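PDB 6EBU: LpxE from Aquifex aeolicus, which probably acts as a membrane-embedded lipid A 1-phosphatase of the PAP2 superfamily, removing a phosphate from the lipid by hydrolysis. Local coordinates for residues G43-P48 / F114-V119; I89-V94 / V148-D153; F47-F52 / K62-A67. The protein carries 1 engineered substitution. One frame throughout, in Å; residues are numbered along the deposited sequence.

Contact 1: residues G43-P48 / F114-V119; sequences GYVLFP and FTIATV. With BOG (octyl beta-D-glucopyranoside), chain G.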
loop_
_atom_site.group_PDB
_atom_site.type_symbol
_atom_site.label_atom_id
_atom_site.label_comp_id
_atom_site.label_asym_id
_atom_site.label_seq_id
_atom_site.Cartn_x
_atom_site.Cartn_y
_atom_site.Cartn_z
ATOM N N GLY A 43 -8.569 -0.256 -4.978
ATOM C CA GLY A 43 -8.805 -1.030 -6.181
ATOM C C GLY A 43 -9.638 -0.323 -7.228
ATOM O O GLY A 43 -9.762 -0.835 -8.345
ATOM N N TYR A 44 -10.205 0.839 -6.900
ATOM C CA TYR A 44 -11.035 1.574 -7.844
ATOM C C TYR A 44 -10.232 2.244 -8.950
ATOM O O TYR A 44 -10.831 2.736 -9.912
ATOM C CB TYR A 44 -11.864 2.623 -7.104
ATOM C CG TYR A 44 -12.850 2.033 -6.129
ATOM C CD1 TYR A 44 -13.971 1.348 -6.578
ATOM C CD2 TYR A 44 -12.658 2.156 -4.759
ATOM C CE1 TYR A 44 -14.876 0.804 -5.688
ATOM C CE2 TYR A 44 -13.557 1.616 -3.862
ATOM C CZ TYR A 44 -14.663 0.940 -4.331
ATOM O OH TYR A 44 -15.562 0.400 -3.440
ATOM N N VAL A 45 -8.901 2.286 -8.841
ATOM C CA VAL A 45 -8.076 2.791 -9.934
ATOM C C VAL A 45 -7.664 1.698 -10.907
ATOM O O VAL A 45 -7.136 2.013 -11.985
ATOM C CB VAL A 45 -6.807 3.492 -9.407
ATOM C CG1 VAL A 45 -7.174 4.553 -8.384
ATOM C CG2 VAL A 45 -5.844 2.477 -8.813
ATOM N N LEU A 46 -7.901 0.426 -10.575
ATOM C CA LEU A 46 -7.399 -0.671 -11.401
ATOM C C LEU A 46 -8.063 -0.688 -12.772
ATOM O O LEU A 46 -7.378 -0.710 -13.802
ATOM C CB LEU A 46 -7.609 -2.004 -10.682
ATOM C CG LEU A 46 -6.671 -2.267 -9.504
ATOM C CD1 LEU A 46 -6.804 -3.698 -9.005
ATOM C CD2 LEU A 46 -5.238 -1.967 -9.910
ATOM N N PHE A 47 -9.396 -0.691 -12.804
ATOM C CA PHE A 47 -10.105 -0.677 -14.082
ATOM C C PHE A 47 -9.767 0.556 -14.913
ATOM O O PHE A 47 -9.454 0.398 -16.107
ATOM C CB PHE A 47 -11.612 -0.811 -13.829
ATOM C CG PHE A 47 -12.392 -1.343 -15.001
ATOM C CD1 PHE A 47 -11.771 -1.610 -16.213
ATOM C CD2 PHE A 47 -13.750 -1.582 -14.885
ATOM C CE1 PHE A 47 -12.494 -2.097 -17.284
ATOM C CE2 PHE A 47 -14.477 -2.070 -15.952
ATOM C CZ PHE A 47 -13.848 -2.329 -17.154
ATOM N N PRO A 48 -9.798 1.786 -14.378
ATOM C CA PRO A 48 -9.332 2.925 -15.188
ATOM C C PRO A 48 -7.900 2.777 -15.675
ATOM O O PRO A 48 -7.601 3.132 -16.821
ATOM C CB PRO A 48 -9.487 4.116 -14.231
ATOM C CG PRO A 48 -10.573 3.707 -13.305
ATOM C CD PRO A 48 -10.380 2.235 -13.098
ATOM N N PHE A 114 2.684 -0.539 -4.751
ATOM C CA PHE A 114 4.034 -0.953 -5.117
ATOM C C PHE A 114 4.025 -1.987 -6.234
ATOM O O PHE A 114 4.996 -2.082 -6.991
ATOM C CB PHE A 114 4.776 -1.491 -3.891
ATOM C CG PHE A 114 5.446 -0.418 -3.078
ATOM C CD1 PHE A 114 4.741 0.272 -2.105
ATOM C CD2 PHE A 114 6.771 -0.084 -3.304
ATOM C CE1 PHE A 114 5.350 1.269 -1.362
ATOM C CE2 PHE A 114 7.387 0.912 -2.564
ATOM C CZ PHE A 114 6.675 1.589 -1.592
ATOM N N THR A 115 2.943 -2.758 -6.359
ATOM C CA THR A 115 2.788 -3.634 -7.516
ATOM C C THR A 115 2.637 -2.818 -8.793
ATOM O O THR A 115 3.260 -3.121 -9.818
ATOM C CB THR A 115 1.576 -4.546 -7.327
ATOM O OG1 THR A 115 1.704 -5.275 -6.102
ATOM C CG2 THR A 115 1.467 -5.513 -8.475
ATOM N N ILE A 116 1.801 -1.781 -8.747
ATOM C CA ILE A 116 1.644 -0.890 -9.891
ATOM C C ILE A 116 2.975 -0.235 -10.238
ATOM O O ILE A 116 3.401 -0.229 -11.399
ATOM C CB ILE A 116 0.556 0.159 -9.597
ATOM C CG1 ILE A 116 -0.812 -0.514 -9.476
ATOM C CG2 ILE A 116 0.549 1.246 -10.665
ATOM C CD1 ILE A 116 -1.901 0.394 -8.938
ATOM N N ALA A 117 3.659 0.311 -9.230
ATOM C CA ALA A 117 4.903 1.028 -9.488
ATOM C C ALA A 117 5.991 0.095 -10.009
ATOM O O ALA A 117 6.794 0.490 -10.859
ATOM C CB ALA A 117 5.370 1.747 -8.222
ATOM N N THR A 118 6.039 -1.143 -9.515
ATOM C CA THR A 118 7.078 -2.072 -9.956
ATOM C C THR A 118 6.871 -2.480 -11.412
ATOM O O THR A 118 7.813 -2.457 -12.213
ATOM C CB THR A 118 7.104 -3.303 -9.046
ATOM O OG1 THR A 118 7.493 -2.915 -7.722
ATOM C CG2 THR A 118 8.080 -4.343 -9.569
ATOM N N VAL A 119 5.639 -2.842 -11.778
ATOM C CA VAL A 119 5.378 -3.334 -13.128
ATOM C C VAL A 119 5.443 -2.196 -14.142
ATOM O O VAL A 119 5.948 -2.368 -15.257
ATOM C CB VAL A 119 4.022 -4.061 -13.177
ATOM C CG1 VAL A 119 3.660 -4.440 -14.609
ATOM C CG2 VAL A 119 4.052 -5.293 -12.284
HETATM O O1 BOG G . -10.311 -1.018 -2.071
HETATM C "C1'" BOG G . -10.602 -2.138 -2.907
HETATM C "C2'" BOG G . -11.892 -1.863 -3.715
HETATM C "C3'" BOG G . -12.236 -3.102 -4.601
HETATM C "C4'" BOG G . -12.546 -2.646 -6.054
HETATM C "C5'" BOG G . -12.433 -3.856 -7.009
HETATM C "C6'" BOG G . -12.088 -3.388 -8.439
HETATM C "C7'" BOG G . -11.263 -4.468 -9.138
HETATM C "C8'" BOG G . -11.436 -4.366 -10.655
#
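The side chain of I116 is fully stretched, CG1 anti to the carbonyl carbon (chi1 -66°) and CD1 anti to CA (chi2 169°), which carries CD1 across to V45 and L46. This is helix packing in the all-helical PAP2 membrane fold: the 3-10 turn 43-45 and the beginning of helix 46-56, in a predicted transmembrane stretch, face helix 108-121. The backbones stay well apart, 9.2 Å between L46 CA and I116 CA, and only 72 Å² is buried. One methyl of I116 bridges the gap. CD1 lies 4.2 Å from L46 CD2 and 4.5 Å from V45 CG2, a light van der Waals touch with no polar component. L46 points from its CA along the interface and offers its CD2 branch, whereas V45 points toward the other helix from its CA. M112, one turn before I116, touches both V45 and L46 and continues the apolar surface, and Y135 of helix 126-145 packs on I116. On another side of the 43-45 turn runs the octyl tail of a bound octyl glucoside. Its C6' comes within 3.5 Å of G43 O, and C4' passes 4.1 Å from G43 CA, where there is no side chain to obstruct it. The Y44 ring turns one face to the tail, with C2' above the plane toward the rim and 3.9 Å from Y44 CE2. In helix 108-121, T118 folds its hydroxyl back onto its own helix. F114 O accepts two bonds, from T118 OG1 at 2.7 Å and from T118 N at 2.9 Å. The two donors reach that oxygen from opposite faces of its carbonyl plane, the hydroxyl at a C=O...OG1 angle of 155°.

Contact 2: residues I89-V94 / V148-D153; sequences ILLEDV and VHFPLD. With SO4 (sulfate ion), chain B.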
loop_
_atom_site.group_PDB
_atom_site.type_symbol
_atom_site.label_atom_id
_atom_site.label_comp_id
_atom_site.label_asym_id
_atom_site.label_seq_id
_atom_site.Cartn_x
_atom_site.Cartn_y
_atom_site.Cartn_z
ATOM N N ILE A 89 -7.242 -0.253 17.528
ATOM C CA ILE A 89 -7.567 -1.282 18.510
ATOM C C ILE A 89 -6.425 -1.487 19.495
ATOM O O ILE A 89 -6.635 -1.522 20.710
ATOM C CB ILE A 89 -7.929 -2.601 17.790
ATOM C CG1 ILE A 89 -9.166 -2.416 16.908
ATOM C CG2 ILE A 89 -8.148 -3.719 18.799
ATOM C CD1 ILE A 89 -10.424 -2.079 17.673
ATOM N N LEU A 90 -5.196 -1.611 18.990
ATOM C CA LEU A 90 -4.070 -1.942 19.856
ATOM C C LEU A 90 -3.632 -0.749 20.696
ATOM O O LEU A 90 -3.267 -0.910 21.867
ATOM C CB LEU A 90 -2.901 -2.459 19.017
ATOM C CG LEU A 90 -1.798 -3.196 19.779
ATOM C CD1 LEU A 90 -2.245 -4.603 20.150
ATOM C CD2 LEU A 90 -0.514 -3.234 18.963
ATOM N N LEU A 91 -3.653 0.451 20.122
ATOM C CA LEU A 91 -3.087 1.628 20.760
ATOM C C LEU A 91 -4.180 2.582 21.222
ATOM O O LEU A 91 -5.332 2.507 20.788
ATOM C CB LEU A 91 -2.134 2.362 19.812
ATOM C CG LEU A 91 -0.911 1.584 19.329
ATOM C CD1 LEU A 91 0.042 2.512 18.592
ATOM C CD2 LEU A 91 -0.212 0.899 20.492
ATOM N N GLU A 92 -3.790 3.486 22.113
ATOM C CA GLU A 92 -4.665 4.526 22.632
ATOM C C GLU A 92 -4.366 5.851 21.943
ATOM O O GLU A 92 -3.236 6.111 21.523
ATOM C CB GLU A 92 -4.492 4.685 24.146
ATOM C CG GLU A 92 -4.289 3.385 24.912
ATOM C CD GLU A 92 -5.566 2.580 25.050
ATOM O OE1 GLU A 92 -5.474 1.349 25.230
ATOM O OE2 GLU A 92 -6.661 3.175 24.976
ATOM N N ASP A 93 -5.398 6.689 21.835
ATOM C CA ASP A 93 -5.279 8.047 21.303
ATOM C C ASP A 93 -4.675 8.039 19.897
ATOM O O ASP A 93 -3.660 8.681 19.615
ATOM C CB ASP A 93 -4.467 8.931 22.254
ATOM C CG ASP A 93 -5.206 9.224 23.540
ATOM O OD1 ASP A 93 -6.413 9.540 23.471
ATOM O OD2 ASP A 93 -4.585 9.133 24.620
ATOM N N VAL A 94 -5.325 7.292 19.017
ATOM C CA VAL A 94 -4.897 7.174 17.630
ATOM C C VAL A 94 -5.656 8.194 16.794
ATOM O O VAL A 94 -6.886 8.292 16.878
ATOM C CB VAL A 94 -5.127 5.748 17.105
ATOM C CG1 VAL A 94 -5.150 5.734 15.585
ATOM C CG2 VAL A 94 -4.051 4.812 17.636
ATOM N N VAL A 148 -4.566 3.727 10.281
ATOM C CA VAL A 148 -5.173 2.428 10.010
ATOM C C VAL A 148 -4.146 1.322 9.818
ATOM O O VAL A 148 -4.536 0.150 9.691
ATOM C CB VAL A 148 -6.102 2.493 8.778
ATOM C CG1 VAL A 148 -7.187 3.538 8.991
ATOM C CG2 VAL A 148 -5.302 2.788 7.515
ATOM N N HIS A 149 -2.856 1.643 9.794
ATOM C CA HIS A 149 -1.825 0.633 9.613
ATOM C C HIS A 149 -0.613 0.983 10.463
ATOM O O HIS A 149 -0.398 2.140 10.836
ATOM C CB HIS A 149 -1.409 0.495 8.140
ATOM C CG HIS A 149 -2.327 -0.365 7.328
ATOM N ND1 HIS A 149 -2.482 -1.716 7.556
ATOM C CD2 HIS A 149 -3.134 -0.066 6.281
ATOM C CE1 HIS A 149 -3.346 -2.211 6.689
ATOM N NE2 HIS A 149 -3.758 -1.232 5.906
ATOM N N PHE A 150 0.172 -0.049 10.775
ATOM C CA PHE A 150 1.473 0.051 11.412
ATOM C C PHE A 150 2.569 0.061 10.359
ATOM O O PHE A 150 2.370 -0.416 9.237
ATOM C CB PHE A 150 1.691 -1.126 12.361
ATOM C CG PHE A 150 0.751 -1.157 13.529
ATOM C CD1 PHE A 150 0.966 -0.348 14.631
ATOM C CD2 PHE A 150 -0.337 -2.014 13.534
ATOM C CE1 PHE A 150 0.106 -0.386 15.716
ATOM C CE2 PHE A 150 -1.199 -2.056 14.615
ATOM C CZ PHE A 150 -0.975 -1.241 15.706
ATOM N N PRO A 151 3.742 0.606 10.690
ATOM C CA PRO A 151 4.874 0.541 9.750
ATOM C C PRO A 151 5.222 -0.868 9.299
ATOM O O PRO A 151 5.706 -1.044 8.174
ATOM C CB PRO A 151 6.017 1.177 10.550
ATOM C CG PRO A 151 5.326 2.145 11.448
ATOM C CD PRO A 151 4.023 1.496 11.831
ATOM N N LEU A 152 4.999 -1.877 10.144
ATOM C CA LEU A 152 5.237 -3.254 9.724
ATOM C C LEU A 152 4.323 -3.643 8.567
ATOM O O LEU A 152 4.749 -4.337 7.635
ATOM C CB LEU A 152 5.037 -4.204 10.905
ATOM C CG LEU A 152 4.998 -5.698 10.576
ATOM C CD1 LEU A 152 6.342 -6.163 10.034
ATOM C CD2 LEU A 152 4.589 -6.517 11.791
ATOM N N ASP A 153 3.065 -3.196 8.607
ATOM C CA ASP A 153 2.111 -3.554 7.561
ATOM C C ASP A 153 2.491 -2.936 6.222
ATOM O O ASP A 153 2.370 -3.587 5.177
ATOM C CB ASP A 153 0.703 -3.114 7.958
ATOM C CG ASP A 153 0.347 -3.502 9.375
ATOM O OD1 ASP A 153 0.803 -4.570 9.834
ATOM O OD2 ASP A 153 -0.397 -2.738 10.027
HETATM S S SO4 B . -5.811 -2.160 3.556
HETATM O O1 SO4 B . -4.969 -0.971 3.443
HETATM O O2 SO4 B . -6.944 -1.877 4.430
HETATM O O3 SO4 B . -5.017 -3.248 4.120
HETATM O O4 SO4 B . -6.298 -2.544 2.234
#
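The third PAP2 signature, R-x5-H-x3-D, includes H149 and D153, and between them F150 packs against L90 and L91 at the end of helix 87-90. F150 CG is anti to the carbonyl carbon (chi1 -65°), and the far end of the ring meets the leucines. The L90 and F150 side chains cross at about a right angle, with L90 CD2 3.8 Å from F150 CZ; L91 CD1 sits at the ring edge, 4.1 Å from F150 CE1. F150 is also the N-cap of helix 151-170, and the side chain of D153, in the first turn, receives its backbone N-H: F150 N donates to D153 OD2 (2.8 Å, 167°) from above the carboxylate plane. S104 OG binds the same oxygen. The H149 imidazole is held edge-on between two partners: ND1 makes a weak bond to D153 OD2, and NE2 donates to sulfate O1 at 2.8 Å (151°). With H149 replaced by an alanine, the sulfate is likely to lose its imidazole donor, and D153 OD2 the weak bond from ND1. K79, R86, R143 and G108 N also bind the sulfate, an arrangement consistent with the phosphate site of PAP2 phosphatases.

Contact 3: residues F47-F52 / K62-A67; sequences FPLLIF and KPLILA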
loop_
_atom_site.group_PDB
_atom_site.type_symbol
_atom_site.label_atom_id
_atom_site.label_comp_id
_atom_site.label_asym_id
_atom_site.label_seq_id
_atom_site.Cartn_x
_atom_site.Cartn_y
_atom_site.Cartn_z
ATOM N N PHE A 47 -9.396 -0.691 -12.804
ATOM C CA PHE A 47 -10.105 -0.677 -14.082
ATOM C C PHE A 47 -9.767 0.556 -14.913
ATOM O O PHE A 47 -9.454 0.398 -16.107
ATOM C CB PHE A 47 -11.612 -0.811 -13.829
ATOM C CG PHE A 47 -12.392 -1.343 -15.001
ATOM C CD1 PHE A 47 -11.771 -1.610 -16.213
ATOM C CD2 PHE A 47 -13.750 -1.582 -14.885
ATOM C CE1 PHE A 47 -12.494 -2.097 -17.284
ATOM C CE2 PHE A 47 -14.477 -2.070 -15.952
ATOM C CZ PHE A 47 -13.848 -2.329 -17.154
ATOM N N PRO A 48 -9.798 1.786 -14.378
ATOM C CA PRO A 48 -9.332 2.925 -15.188
ATOM C C PRO A 48 -7.900 2.777 -15.675
ATOM O O PRO A 48 -7.601 3.132 -16.821
ATOM C CB PRO A 48 -9.487 4.116 -14.231
ATOM C CG PRO A 48 -10.573 3.707 -13.305
ATOM C CD PRO A 48 -10.380 2.235 -13.098
ATOM N N LEU A 49 -7.006 2.251 -14.833
ATOM C CA LEU A 49 -5.605 2.124 -15.220
ATOM C C LEU A 49 -5.423 1.082 -16.319
ATOM O O LEU A 49 -4.697 1.313 -17.292
ATOM C CB LEU A 49 -4.757 1.769 -13.999
ATOM C CG LEU A 49 -3.324 1.309 -14.269
ATOM C CD1 LEU A 49 -2.497 2.453 -14.835
ATOM C CD2 LEU A 49 -2.688 0.766 -13.000
ATOM N N LEU A 50 -6.069 -0.076 -16.175
ATOM C CA LEU A 50 -5.898 -1.143 -17.155
ATOM C C LEU A 50 -6.390 -0.717 -18.532
ATOM O O LEU A 50 -5.789 -1.076 -19.552
ATOM C CB LEU A 50 -6.624 -2.405 -16.689
ATOM C CG LEU A 50 -5.882 -3.246 -15.647
ATOM C CD1 LEU A 50 -6.808 -4.289 -15.037
ATOM C CD2 LEU A 50 -4.661 -3.910 -16.265
ATOM N N ILE A 51 -7.474 0.058 -18.583
ATOM C CA ILE A 51 -7.989 0.520 -19.867
ATOM C C ILE A 51 -6.977 1.433 -20.547
ATOM O O ILE A 51 -6.718 1.312 -21.750
ATOM C CB ILE A 51 -9.351 1.215 -19.681
ATOM C CG1 ILE A 51 -10.408 0.197 -19.249
ATOM C CG2 ILE A 51 -9.774 1.923 -20.961
ATOM C CD1 ILE A 51 -10.518 -1.000 -20.163
ATOM N N PHE A 52 -6.375 2.350 -19.786
ATOM C CA PHE A 52 -5.359 3.219 -20.371
ATOM C C PHE A 52 -4.108 2.439 -20.754
ATOM O O PHE A 52 -3.446 2.782 -21.742
ATOM C CB PHE A 52 -5.015 4.354 -19.406
ATOM C CG PHE A 52 -5.918 5.550 -19.537
ATOM C CD1 PHE A 52 -7.209 5.516 -19.040
ATOM C CD2 PHE A 52 -5.477 6.705 -20.162
ATOM C CE1 PHE A 52 -8.045 6.610 -19.162
ATOM C CE2 PHE A 52 -6.308 7.805 -20.287
ATOM C CZ PHE A 52 -7.593 7.756 -19.787
ATOM N N LYS A 62 -0.839 -7.628 -19.253
ATOM C CA LYS A 62 -0.725 -8.974 -18.694
ATOM C C LYS A 62 0.182 -9.028 -17.470
ATOM O O LYS A 62 -0.218 -9.641 -16.464
ATOM C CB LYS A 62 -0.262 -9.949 -19.782
ATOM N N PRO A 63 1.385 -8.435 -17.467
ATOM C CA PRO A 63 2.184 -8.453 -16.229
ATOM C C PRO A 63 1.478 -7.824 -15.042
ATOM O O PRO A 63 1.564 -8.352 -13.926
ATOM C CB PRO A 63 3.445 -7.668 -16.616
ATOM C CG PRO A 63 3.544 -7.828 -18.081
ATOM C CD PRO A 63 2.135 -7.826 -18.581
ATOM N N LEU A 64 0.773 -6.709 -15.249
ATOM C CA LEU A 64 0.102 -6.058 -14.128
ATOM C C LEU A 64 -1.054 -6.900 -13.609
ATOM O O LEU A 64 -1.245 -7.015 -12.392
ATOM C CB LEU A 64 -0.387 -4.668 -14.533
ATOM C CG LEU A 64 -1.069 -3.915 -13.386
ATOM C CD1 LEU A 64 -0.088 -3.663 -12.242
ATOM C CD2 LEU A 64 -1.687 -2.617 -13.872
ATOM N N ILE A 65 -1.837 -7.497 -14.512
ATOM C CA ILE A 65 -2.956 -8.333 -14.081
ATOM C C ILE A 65 -2.456 -9.523 -13.272
ATOM O O ILE A 65 -3.019 -9.861 -12.223
ATOM C CB ILE A 65 -3.792 -8.782 -15.293
ATOM C CG1 ILE A 65 -4.528 -7.589 -15.907
ATOM C CG2 ILE A 65 -4.784 -9.865 -14.889
ATOM C CD1 ILE A 65 -5.343 -7.944 -17.128
ATOM N N LEU A 66 -1.383 -10.170 -13.733
ATOM C CA LEU A 66 -0.863 -11.320 -13.000
ATOM C C LEU A 66 -0.240 -10.893 -11.675
ATOM O O LEU A 66 -0.364 -11.597 -10.668
ATOM C CB LEU A 66 0.142 -12.080 -13.867
ATOM C CG LEU A 66 1.243 -12.890 -13.179
ATOM C CD1 LEU A 66 0.651 -14.128 -12.519
ATOM C CD2 LEU A 66 2.319 -13.288 -14.184
ATOM N N ALA A 67 0.416 -9.733 -11.649
ATOM C CA ALA A 67 1.022 -9.260 -10.409
ATOM C C ALA A 67 -0.037 -8.876 -9.385
ATOM O O ALA A 67 0.102 -9.186 -8.196
ATOM C CB ALA A 67 1.948 -8.079 -10.696
#
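An antiparallel helical hairpin brings L49 and L50 of helix 46-56 against L64 and I65 of helix 61-82. Both helices lie in predicted transmembrane stretches. The short segments run at 155° between their N-to-C directions, with axes 11.1 Å apart at closest approach, and bury 169 Å² of purely apolar surface. L64 CD2 is the shared methyl of the interface, 3.6 Å from L49 CD2 and 4.0 Å from L50 CD2. In L64, CG is anti to the backbone N (chi1 -179°) and CD2 is the branch that continues the extended line from CA; L49 is built in the same way, and these outstretched methyls meet as the two side chains cross obliquely. L50 also touches with CD2, but there CD2 stands off the extended line, which CD1 continues. L50 CD2 reaches I65 CG1 at 3.7 Å, while CD1 lies 4.1 Å from the same CG1, the two side chains crossing at about a right angle. I65 is the exposed member of the four touching residues. The side chain of L50 is about 6 Å from a bound octyl glucoside (BOG). Helix 108-121 packs against both arms of the hairpin, L120 touching L49 and V119 touching P63 and A67. Helix 151-170 packs on helix 61-82 through S168 and L169, and S168 OG is hydrogen-bonded to P63 O.

From the N terminus, helix 46-56 serves two contacts. Contact 3 closes the short turn to helix 61-82, with nine residues between its segments. Contact 1 starts from the same stretch, sharing F47 and P48, but spans 65 residues to reach helix 108-121. The two are about 7 Å apart between centres and touch, T115 CG2 lying 3.4 Å from A67 CB, so three helices meet in one packed group. Contact 2 opens after contact 3 closes; it starts within the loop of contact 1 and ends beyond it, so these two cross. It joins the end of helix 87-90 and the next residue to the start of helix 151-170, on the opposite side of the chain's centre.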